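Local coordinates for putative secreted protein (PDB 3NPD), which is of unknown function but is predicted to be secreted and is probably a quorum-sensing-regulated virulence factor of Pseudomonas aeruginosa, at residues Thr24-Ala27 against Leu33-Gly36; Gly36-Val39 against Leu44-His47; Ser53-Met58 against Gln100-Glu105; Thr77-Leu82 against Ala87-Ser92. All coordinates share one frame; numbering follows the deposited sequence. Where two conformers were deposited one is given.

All four contacts reach one mixed five-stranded sheet; interactions 1 and 2 lie within it, while 3 and 4 pack a helix on it. The first two share Gly36, their centres 11 Å apart, and Asn46 ND2 of interaction 2 reaches Asp34 OD1 at 2.9 Å. Interaction 2 meets interaction 4 through parallel strands 43-50 and 88-95, with Leu44 N 2.8 Å from Ile88 O, and one water is common to both. Interaction 3 lies at the far edge, yet its Glu105 O is 2.8 Å from Tyr91 N of interaction 4. One side chain of each contact (Asp34, Tyr37, Met58, Tyr91) lies about 3 to 5 Å from a bound 3-cyclohexyl-1-propylsulfonic acid, probably from the crystallisation liquor.

Interaction 1: Thr24-Ala27 against Leu33-Gly36; sequences TPRA and LDQG
Arg26 and Asp34 face each other as the antiparallel hydrogen-bonded pair of a beta hairpin, in which the short strand 26-27 forms one edge of the sheet beside strand 32-40. Arg26 N donates to Asp34 O at 3.0 Å, and Asp34 N returns a bond to Arg26 O. Ala27 and Leu33 form the next, non-hydrogen-bonded pair. Their side chains lie on the other face of the sheet from those of Arg26 and Asp34, and Leu33 CD2 comes within 4.2 Å of Ala27 CB. Before the strand, the cis peptide bond preceding Pro25 turns the chain, and Pro25 CA makes a CA-H...O contact of 3.1 Å with Asp34 O, which thus receives both this C-H and the N-H of Arg26.

The charged groups are joined through water. Arg26 NE donates to a water lying in the guanidinium plane, and the water donates to Asp34 OD2; the direct separation of Arg26 NH2 and Asp34 OD2 is 4.5 Å, beyond a salt bridge. Thr24 CG2 sits over one face of the guanidinium, toward its rim, while Thr24 OG1 is hydrogen-bonded to Ser21 O.

What fixes the carboxylate lies on its second oxygen. With Asp34 CG anti to the backbone N (chi1 -177°), OD1 reaches forward along the strand to accept from Gly36 N, two residues on, making an Asx turn, and also receives Asn46 ND2 from strand 43-50. Gly36 CA lies 3.5 Å from Thr24 OG1. Gly36 N meets Asp34 OD1 at 3.0 Å on its anti side, 34° out of the carboxylate plane.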
loop_
_atom_site.group_PDB
_atom_site.type_symbol
_atom_site.label_atom_id
_atom_site.label_comp_id
_atom_site.label_asym_id
_atom_site.label_seq_id
_atom_site.Cartn_x
_atom_site.Cartn_y
_atom_site.Cartn_z
ATOM N N THR A 24 13.690 -2.878 -3.821
ATOM C CA THR A 24 12.752 -3.963 -3.504
ATOM C C THR A 24 12.939 -5.100 -4.519
ATOM O O THR A 24 13.351 -4.841 -5.674
ATOM C CB THR A 24 11.287 -3.483 -3.492
ATOM O OG1 THR A 24 10.879 -3.128 -4.802
ATOM C CG2 THR A 24 11.187 -2.306 -2.508
ATOM N N PRO A 25 12.608 -6.331 -4.121
ATOM C CA PRO A 25 12.128 -6.705 -2.795
ATOM C C PRO A 25 13.163 -6.606 -1.693
ATOM O O PRO A 25 14.368 -6.838 -1.918
ATOM C CB PRO A 25 11.692 -8.152 -2.968
ATOM C CG PRO A 25 12.606 -8.664 -4.019
ATOM C CD PRO A 25 12.812 -7.510 -4.973
ATOM N N ARG A 26 12.690 -6.229 -0.504
ATOM C CA ARG A 26 13.557 -6.218 0.679
ATOM C C ARG A 26 12.756 -6.569 1.918
ATOM O O ARG A 26 11.570 -6.333 1.976
ATOM C CB ARG A 26 14.280 -4.885 0.843
ATOM C CG ARG A 26 13.430 -3.696 1.015
ATOM C CD ARG A 26 14.270 -2.426 1.316
ATOM N NE ARG A 26 13.408 -1.303 0.987
ATOM C CZ ARG A 26 13.621 -0.347 0.075
ATOM N NH1 ARG A 26 14.772 -0.228 -0.588
ATOM N NH2 ARG A 26 12.666 0.573 -0.123
ATOM N N ALA A 27 13.444 -7.123 2.912
ATOM C CA ALA A 27 12.795 -7.530 4.143
ATOM C C ALA A 27 12.514 -6.305 5.015
ATOM O O ALA A 27 13.422 -5.469 5.271
ATOM C CB ALA A 27 13.633 -8.568 4.887
ATOM N N LEU A 33 8.135 -9.152 3.449
ATOM C CA LEU A 33 8.916 -8.596 2.333
ATOM C C LEU A 33 8.148 -7.439 1.719
ATOM O O LEU A 33 6.975 -7.578 1.353
ATOM C CB LEU A 33 9.225 -9.602 1.204
ATOM C CG LEU A 33 10.239 -10.704 1.283
ATOM C CD1 LEU A 33 10.229 -11.434 -0.050
ATOM C CD2 LEU A 33 11.631 -10.116 1.590
ATOM N N ASP A 34 8.817 -6.307 1.630
ATOM C CA ASP A 34 8.324 -5.185 0.842
ATOM C C ASP A 34 8.637 -5.508 -0.643
ATOM O O ASP A 34 9.807 -5.514 -1.069
ATOM C CB ASP A 34 8.997 -3.896 1.307
ATOM C CG ASP A 34 8.493 -2.651 0.578
ATOM O OD1 ASP A 34 7.719 -2.726 -0.415
ATOM O OD2 ASP A 34 8.931 -1.567 1.010
ATOM N N GLN A 35 7.605 -5.713 -1.440
ATOM C CA GLN A 35 7.753 -6.098 -2.864
ATOM C C GLN A 35 7.634 -4.925 -3.810
ATOM O O GLN A 35 7.640 -5.124 -5.018
ATOM C CB GLN A 35 6.751 -7.181 -3.244
ATOM C CG GLN A 35 6.802 -8.381 -2.344
ATOM C CD GLN A 35 5.700 -9.347 -2.659
ATOM O OE1 GLN A 35 4.540 -8.969 -2.714
ATOM N NE2 GLN A 35 6.039 -10.581 -2.820
ATOM N N GLY A 36 7.562 -3.705 -3.265
ATOM C CA GLY A 36 7.535 -2.492 -4.084
ATOM C C GLY A 36 6.121 -2.072 -4.400
ATOM O O GLY A 36 5.171 -2.461 -3.713
HETATM O O HOH W 1 11.167 -1.031 2.707
#

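Interaction 2: Gly36-Val39 against Leu44-His47; sequences GYTV and LINH
Strands 36-39 and 44-47 run antiparallel with their axes 4.7 Å apart and 147° between their directions, Thr38 and Ile45 forming the hydrogen-bonded pair through Thr38 N to Ile45 O and Ile45 N to Thr38 O. On one face of this hairpin the Tyr37 ring lies flat over the Asn46 amide: the planes are 11° apart, and Tyr37 CZ is 3.5 Å from Asn46 CG. The amide's rotation is fixed at both ends. Its ND2 donates to Gly36 O at 3.0 Å, from above that carbonyl's plane, and to Asp34 OD1, while OD1 accepts from a water that is also bonded to Tyr37 OH. Gly36 O is therefore gripped twice, since His47 N approaches it nearly end-on at 2.9 Å.

On the other face, diagonal in register to Thr38, His47 crosses its side chain at about a right angle. A chi1 of 67° places Thr38 OG1 between its own N and carbonyl carbon, where it reaches His47 NE2 in the ring plane at 2.7 Å; either atom could be the donor. Ile45 CG2 lies against one face of the same imidazole. At the CB end of Tyr37, Leu44 CD1 lies between Tyr37 CD2 and Val39 CG2, 4.0 Å from each. Helix 4-21 packs on this apolar side, with Ala17 against Tyr37 and Leu44 and Leu13 against Val39, while strand 88-95 continues the sheet by backbone bonds from Ile88 and Thr90 to Leu44.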
loop_
_atom_site.group_PDB
_atom_site.type_symbol
_atom_site.label_atom_id
_atom_site.label_comp_id
_atom_site.label_asym_id
_atom_site.label_seq_id
_atom_site.Cartn_x
_atom_site.Cartn_y
_atom_site.Cartn_z
ATOM N N GLY A 36 7.562 -3.705 -3.265
ATOM C CA GLY A 36 7.535 -2.492 -4.084
ATOM C C GLY A 36 6.121 -2.072 -4.400
ATOM O O GLY A 36 5.171 -2.461 -3.713
ATOM N N TYR A 37 6.003 -1.245 -5.435
ATOM C CA TYR A 37 4.792 -0.513 -5.736
ATOM C C TYR A 37 4.368 -0.588 -7.174
ATOM O O TYR A 37 5.212 -0.676 -8.073
ATOM C CB TYR A 37 5.025 0.970 -5.428
ATOM C CG TYR A 37 5.363 1.220 -3.989
ATOM C CD1 TYR A 37 6.645 0.992 -3.511
ATOM C CD2 TYR A 37 4.405 1.771 -3.098
ATOM C CE1 TYR A 37 6.960 1.205 -2.138
ATOM C CE2 TYR A 37 4.727 2.054 -1.765
ATOM C CZ TYR A 37 5.991 1.757 -1.281
ATOM O OH TYR A 37 6.330 2.018 0.042
ATOM N N THR A 38 3.057 -0.593 -7.383
ATOM C CA THR A 38 2.422 -0.460 -8.696
ATOM C C THR A 38 1.288 0.563 -8.574
ATOM O O THR A 38 0.957 1.010 -7.464
ATOM C CB THR A 38 1.886 -1.785 -9.275
ATOM O OG1 THR A 38 0.792 -2.247 -8.472
ATOM C CG2 THR A 38 2.978 -2.881 -9.402
ATOM N N VAL A 39 0.710 0.934 -9.706
ATOM C CA VAL A 39 -0.381 1.890 -9.742
ATOM C C VAL A 39 -1.536 1.288 -10.551
ATOM O O VAL A 39 -1.329 0.677 -11.633
ATOM C CB VAL A 39 0.083 3.228 -10.374
ATOM C CG1 VAL A 39 -1.119 4.174 -10.559
ATOM C CG2 VAL A 39 1.159 3.893 -9.490
ATOM N N LEU A 44 -2.047 4.002 -5.447
ATOM C CA LEU A 44 -0.636 3.619 -5.303
ATOM C C LEU A 44 -0.628 2.403 -4.376
ATOM O O LEU A 44 -1.010 2.515 -3.210
ATOM C CB LEU A 44 0.175 4.770 -4.680
ATOM C CG LEU A 44 1.652 4.491 -4.396
ATOM C CD1 LEU A 44 2.404 4.122 -5.702
ATOM C CD2 LEU A 44 2.324 5.688 -3.662
ATOM N N ILE A 45 -0.181 1.281 -4.879
ATOM C CA ILE A 45 -0.308 0.004 -4.183
ATOM C C ILE A 45 1.073 -0.453 -3.768
ATOM O O ILE A 45 1.945 -0.610 -4.627
ATOM C CB ILE A 45 -0.931 -1.080 -5.085
ATOM C CG1 ILE A 45 -2.285 -0.692 -5.632
ATOM C CG2 ILE A 45 -1.007 -2.473 -4.321
ATOM C CD1 ILE A 45 -2.723 -1.455 -6.866
ATOM N N ASN A 46 1.275 -0.707 -2.475
ATOM C CA ASN A 46 2.481 -1.297 -1.951
ATOM C C ASN A 46 2.109 -2.756 -1.779
ATOM O O ASN A 46 1.155 -3.097 -1.043
ATOM C CB ASN A 46 2.837 -0.621 -0.601
ATOM C CG ASN A 46 4.206 -0.986 -0.035
ATOM O OD1 ASN A 46 4.493 -0.614 1.106
ATOM N ND2 ASN A 46 5.035 -1.730 -0.781
ATOM N N HIS A 47 2.837 -3.630 -2.452
ATOM C CA HIS A 47 2.640 -5.052 -2.347
ATOM C C HIS A 47 3.635 -5.577 -1.327
ATOM O O HIS A 47 4.820 -5.277 -1.425
ATOM C CB HIS A 47 2.948 -5.706 -3.693
ATOM C CG HIS A 47 2.109 -5.177 -4.836
ATOM N ND1 HIS A 47 0.925 -5.755 -5.249
ATOM C CD2 HIS A 47 2.316 -4.130 -5.659
ATOM C CE1 HIS A 47 0.431 -5.069 -6.265
ATOM N NE2 HIS A 47 1.254 -4.076 -6.536
HETATM O O HOH W 2 4.353 2.180 2.161
#

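Interaction 3: Ser53-Met58 against Gln100-Glu105; sequences SHAERM and QPVATE
Val102 reaches from its strand to Ala55 and Met58 on the helix, and the contact can be traced outward along its branches. Its CB bears two methyls that both touch Ala55. With CG1 anti to the backbone N (chi1 174°), that methyl goes deeper: it lies 3.9 Å from Ala55 CA, with Ala55 O close by, and 4.0 Å from Met58 CB. It thus fills the step between residues three apart, a little under one helical turn. The other methyl, CG2, meets Ala55 CB at 3.8 Å and goes no further along the helix.

The segment axes approach to 8.3 Å at an angle of 47°, so the helix slants across the strand, and the CA atoms of Ala55 and Val102 are 6.1 Å apart, consistent with the small alanine side chain. Here helix 52-60 lies against the end of the edge strand 101-107. That strand begins with a classic beta bulge, in which Val102 and Ala103 both pair with Phe93 of the neighbouring strand. Consistent with the bulge, the CB atoms of both residues point to the helix.

Ala103 is met more loosely. Met58, a selenomethionine, runs extended through chi2 and then bends at chi3 (74°), carrying CE to 4.4 Å from Ala103 CB. Its CG lies over one face of the His54 ring, offset toward the rim. Met58 also touches Phe93 and Val65 of helix 62-74, while Val102 touches Phe93 and Glu95. Arg59, just past the segment, donates from NH2 to Pro101 O.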
loop_
_atom_site.group_PDB
_atom_site.type_symbol
_atom_site.label_atom_id
_atom_site.label_comp_id
_atom_site.label_asym_id
_atom_site.label_seq_id
_atom_site.Cartn_x
_atom_site.Cartn_y
_atom_site.Cartn_z
ATOM N N SER A 53 2.672 -17.685 9.630
ATOM C CA SER A 53 2.317 -17.435 11.040
ATOM C C SER A 53 1.910 -15.992 11.294
ATOM O O SER A 53 0.901 -15.750 11.968
ATOM C CB SER A 53 3.412 -17.881 12.016
ATOM O OG SER A 53 3.435 -19.296 12.093
ATOM N N HIS A 54 2.655 -15.045 10.749
ATOM C CA HIS A 54 2.302 -13.648 10.873
ATOM C C HIS A 54 1.012 -13.327 10.083
ATOM O O HIS A 54 0.238 -12.491 10.499
ATOM C CB HIS A 54 3.423 -12.751 10.407
ATOM C CG HIS A 54 3.221 -11.304 10.761
ATOM N ND1 HIS A 54 2.952 -10.898 12.047
ATOM C CD2 HIS A 54 3.217 -10.184 10.010
ATOM C CE1 HIS A 54 2.820 -9.589 12.081
ATOM N NE2 HIS A 54 2.974 -9.131 10.856
ATOM N N ALA A 55 0.804 -13.983 8.946
ATOM C CA ALA A 55 -0.431 -13.800 8.178
ATOM C C ALA A 55 -1.660 -14.132 9.056
ATOM O O ALA A 55 -2.692 -13.455 8.981
ATOM C CB ALA A 55 -0.429 -14.696 6.909
ATOM N N GLU A 56 -1.536 -15.193 9.853
ATOM C CA GLU A 56 -2.608 -15.578 10.787
ATOM C C GLU A 56 -2.847 -14.530 11.852
ATOM O O GLU A 56 -3.999 -14.222 12.167
ATOM C CB GLU A 56 -2.364 -16.943 11.395
ATOM C CG GLU A 56 -2.584 -18.079 10.397
ATOM C CD GLU A 56 -4.071 -18.289 10.037
ATOM O OE1 GLU A 56 -4.611 -17.615 9.130
ATOM O OE2 GLU A 56 -4.695 -19.185 10.650
ATOM N N ARG A 57 -1.774 -13.968 12.409
ATOM C CA ARG A 57 -1.898 -12.882 13.382
ATOM C C ARG A 57 -2.593 -11.689 12.763
ATOM O O ARG A 57 -3.460 -11.068 13.406
ATOM C CB ARG A 57 -0.532 -12.446 13.925
ATOM C CG ARG A 57 0.190 -13.514 14.718
ATOM C CD ARG A 57 1.249 -12.931 15.680
ATOM N NE ARG A 57 2.386 -12.176 15.105
ATOM C CZ ARG A 57 3.460 -12.677 14.465
ATOM N NH1 ARG A 57 3.576 -13.963 14.157
ATOM N NH2 ARG A 57 4.431 -11.847 14.068
HETATM N N MSE A 58 -2.234 -11.363 11.514
HETATM C CA MSE A 58 -2.916 -10.289 10.781
HETATM C C MSE A 58 -4.402 -10.533 10.583
HETATM O O MSE A 58 -5.210 -9.666 10.869
HETATM C CB MSE A 58 -2.247 -9.979 9.449
HETATM C CG MSE A 58 -0.907 -9.390 9.663
HETATM SE SE MSE A 58 0.038 -9.012 8.025
HETATM C CE MSE A 58 -0.989 -7.448 7.506
ATOM N N GLN A 100 -1.805 -16.171 -1.673
ATOM C CA GLN A 100 -3.214 -15.970 -1.298
ATOM C C GLN A 100 -3.348 -14.657 -0.505
ATOM O O GLN A 100 -2.430 -14.311 0.266
ATOM C CB GLN A 100 -3.742 -17.155 -0.493
ATOM C CG GLN A 100 -4.211 -18.310 -1.369
ATOM C CD GLN A 100 -5.608 -18.068 -1.891
ATOM O OE1 GLN A 100 -5.860 -18.148 -3.092
ATOM N NE2 GLN A 100 -6.519 -17.730 -0.989
ATOM N N PRO A 101 -4.471 -13.885 -0.713
ATOM C CA PRO A 101 -4.606 -12.626 0.038
ATOM C C PRO A 101 -4.637 -12.849 1.534
ATOM O O PRO A 101 -5.146 -13.877 1.990
ATOM C CB PRO A 101 -5.947 -12.043 -0.457
ATOM C CG PRO A 101 -6.048 -12.551 -1.849
ATOM C CD PRO A 101 -5.577 -13.993 -1.705
ATOM N N VAL A 102 -4.013 -11.928 2.254
ATOM C CA VAL A 102 -3.983 -11.873 3.674
ATOM C C VAL A 102 -4.802 -10.687 4.105
ATOM O O VAL A 102 -5.721 -10.842 4.907
ATOM C CB VAL A 102 -2.518 -11.736 4.217
ATOM C CG1 VAL A 102 -2.500 -11.539 5.726
ATOM C CG2 VAL A 102 -1.691 -13.001 3.802
ATOM N N ALA A 103 -4.443 -9.512 3.612
ATOM C CA ALA A 103 -5.167 -8.300 3.930
ATOM C C ALA A 103 -5.002 -7.284 2.828
ATOM O O ALA A 103 -3.973 -7.221 2.205
ATOM C CB ALA A 103 -4.705 -7.690 5.254
ATOM N N THR A 104 -6.014 -6.462 2.624
ATOM C CA THR A 104 -5.951 -5.370 1.660
ATOM C C THR A 104 -6.562 -4.142 2.340
ATOM O O THR A 104 -7.745 -4.148 2.692
ATOM C CB THR A 104 -6.633 -5.697 0.317
ATOM O OG1 THR A 104 -6.207 -6.995 -0.133
ATOM C CG2 THR A 104 -6.215 -4.668 -0.754
ATOM N N GLU A 105 -5.768 -3.094 2.478
ATOM C CA GLU A 105 -6.217 -1.916 3.248
ATOM C C GLU A 105 -5.971 -0.655 2.410
ATOM O O GLU A 105 -4.830 -0.377 2.000
ATOM C CB GLU A 105 -5.458 -1.823 4.587
ATOM C CG GLU A 105 -5.808 -2.966 5.554
ATOM C CD GLU A 105 -7.314 -3.094 5.898
ATOM O OE1 GLU A 105 -8.036 -2.080 5.878
ATOM O OE2 GLU A 105 -7.774 -4.211 6.277
#

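Interaction 4: Thr77-Leu82 against Ala87-Ser92; sequences TGYRQL and AILTYS
Leu89 presses its CD1 methyl onto the face of the Tyr79 ring, 4.0 Å from the centroid and only 6° off the ring normal, a well-centred CH-pi contact. Leu89 CG follows close behind, over the same ring near Tyr79 CG, and the two side chains cross at about a right angle. Leu89 CD2 also approaches Leu82 CD1 at 4.4 Å, and Leu82 CB in turn meets Ala87 CB at 4.0 Å.

This is a helix-to-strand connection: helix 77-83 turns through a short loop into strand 88-95 and packs back on it, the segment axes 8.9 Å apart at 124°. The turn is closed by Ala87 N, which donates to Leu82 O at 3.0 Å from above the carbonyl plane, 36° out of it. Leu13 of helix 4-21 touches both Leu82 and Ala87.

Farther along the strand the contact becomes polar. Tyr91 and Tyr79 come from opposite directions, and Tyr91 OH lies 3.5 Å from Tyr79 CE2. One water bonds to both phenols, 2.7 Å from Tyr79 OH and 2.6 Å from Tyr91 OH. The same water reaches Tyr37 OH and Asn46 OD1, and Tyr91 also packs on Leu69 and Val73 of helix 62-74.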
loop_
_atom_site.group_PDB
_atom_site.type_symbol
_atom_site.label_atom_id
_atom_site.label_comp_id
_atom_site.label_asym_id
_atom_site.label_seq_id
_atom_site.Cartn_x
_atom_site.Cartn_y
_atom_site.Cartn_z
ATOM N N THR A 77 4.434 12.435 5.308
ATOM C CA THR A 77 4.294 13.725 4.614
ATOM C C THR A 77 4.089 13.559 3.131
ATOM O O THR A 77 3.234 14.221 2.561
ATOM C CB THR A 77 5.521 14.648 4.867
ATOM O OG1 THR A 77 5.720 14.784 6.262
ATOM C CG2 THR A 77 5.304 16.029 4.267
ATOM N N GLY A 78 4.880 12.681 2.511
ATOM C CA GLY A 78 4.769 12.421 1.076
ATOM C C GLY A 78 3.457 11.745 0.699
ATOM O O GLY A 78 2.864 12.089 -0.321
ATOM N N TYR A 79 3.005 10.783 1.507
ATOM C CA TYR A 79 1.706 10.156 1.219
ATOM C C TYR A 79 0.568 11.136 1.371
ATOM O O TYR A 79 -0.373 11.099 0.564
ATOM C CB TYR A 79 1.465 8.874 2.028
ATOM C CG TYR A 79 2.367 7.702 1.708
ATOM C CD1 TYR A 79 3.138 7.645 0.525
ATOM C CD2 TYR A 79 2.469 6.622 2.599
ATOM C CE1 TYR A 79 3.963 6.554 0.235
ATOM C CE2 TYR A 79 3.301 5.483 2.286
ATOM C CZ TYR A 79 4.051 5.495 1.100
ATOM O OH TYR A 79 4.883 4.457 0.754
ATOM N N ARG A 80 0.639 12.019 2.371
ATOM C CA ARG A 80 -0.387 13.021 2.596
ATOM C C ARG A 80 -0.534 13.922 1.348
ATOM O O ARG A 80 -1.645 14.288 0.990
ATOM C CB ARG A 80 -0.076 13.860 3.822
ATOM C CG ARG A 80 -0.339 13.155 5.167
ATOM C CD ARG A 80 0.024 14.127 6.316
ATOM N NE ARG A 80 -0.953 15.209 6.515
ATOM C CZ ARG A 80 -2.179 15.092 7.062
ATOM N NH1 ARG A 80 -2.674 13.907 7.463
ATOM N NH2 ARG A 80 -2.939 16.184 7.192
ATOM N N GLN A 81 0.589 14.241 0.696
ATOM C CA GLN A 81 0.557 15.036 -0.543
ATOM C C GLN A 81 -0.212 14.313 -1.651
ATOM O O GLN A 81 -0.879 14.964 -2.462
ATOM C CB GLN A 81 1.951 15.376 -1.040
ATOM C CG GLN A 81 2.690 16.289 -0.141
ATOM C CD GLN A 81 4.165 16.420 -0.453
ATOM O OE1 GLN A 81 4.683 15.836 -1.396
ATOM N NE2 GLN A 81 4.853 17.200 0.370
ATOM N N LEU A 82 -0.048 12.984 -1.720
ATOM C CA LEU A 82 -0.761 12.207 -2.713
ATOM C C LEU A 82 -2.274 12.152 -2.420
ATOM O O LEU A 82 -3.104 12.348 -3.310
ATOM C CB LEU A 82 -0.138 10.803 -2.855
ATOM C CG LEU A 82 1.358 10.785 -3.195
ATOM C CD1 LEU A 82 1.788 9.316 -3.350
ATOM C CD2 LEU A 82 1.702 11.591 -4.461
ATOM N N ALA A 87 -5.447 10.789 -4.474
ATOM C CA ALA A 87 -4.925 9.390 -4.552
ATOM C C ALA A 87 -5.457 8.530 -3.388
ATOM O O ALA A 87 -5.971 9.042 -2.394
ATOM C CB ALA A 87 -3.379 9.314 -4.586
ATOM N N ILE A 88 -5.342 7.220 -3.591
ATOM C CA ILE A 88 -5.610 6.227 -2.565
ATOM C C ILE A 88 -4.304 5.478 -2.367
ATOM O O ILE A 88 -3.619 5.132 -3.362
ATOM C CB ILE A 88 -6.714 5.256 -3.020
ATOM C CG1 ILE A 88 -8.047 5.976 -3.048
ATOM C CG2 ILE A 88 -6.793 4.007 -2.085
ATOM C CD1 ILE A 88 -9.140 5.188 -3.850
ATOM N N LEU A 89 -3.916 5.309 -1.104
ATOM C CA LEU A 89 -2.797 4.445 -0.713
ATOM C C LEU A 89 -3.399 3.078 -0.397
ATOM O O LEU A 89 -4.249 2.955 0.463
ATOM C CB LEU A 89 -1.984 5.026 0.468
ATOM C CG LEU A 89 -0.598 5.548 0.115
ATOM C CD1 LEU A 89 0.350 4.440 -0.469
ATOM C CD2 LEU A 89 -0.813 6.773 -0.819
ATOM N N THR A 90 -2.899 2.045 -1.060
ATOM C CA THR A 90 -3.382 0.684 -0.879
ATOM C C THR A 90 -2.240 -0.217 -0.433
ATOM O O THR A 90 -1.189 -0.219 -1.075
ATOM C CB THR A 90 -3.957 0.134 -2.185
ATOM O OG1 THR A 90 -5.064 0.960 -2.539
ATOM C CG2 THR A 90 -4.413 -1.367 -2.035
ATOM N N TYR A 91 -2.463 -0.995 0.620
ATOM C CA TYR A 91 -1.531 -2.034 1.066
ATOM C C TYR A 91 -2.143 -3.353 0.706
ATOM O O TYR A 91 -3.237 -3.682 1.172
ATOM C CB TYR A 91 -1.282 -1.991 2.575
ATOM C CG TYR A 91 -0.447 -0.836 2.874
ATOM C CD1 TYR A 91 0.949 -0.945 2.784
ATOM C CD2 TYR A 91 -1.005 0.406 3.104
ATOM C CE1 TYR A 91 1.768 0.138 2.947
ATOM C CE2 TYR A 91 -0.190 1.514 3.295
ATOM C CZ TYR A 91 1.206 1.370 3.231
ATOM O OH TYR A 91 2.046 2.440 3.425
ATOM N N SER A 92 -1.430 -4.135 -0.105
ATOM C CA SER A 92 -1.854 -5.474 -0.504
ATOM C C SER A 92 -0.871 -6.480 0.045
ATOM O O SER A 92 0.263 -6.599 -0.435
ATOM C CB SER A 92 -2.005 -5.564 -2.034
ATOM O OG SER A 92 -2.255 -6.894 -2.445
HETATM O O HOH W 2 4.353 2.180 2.161
#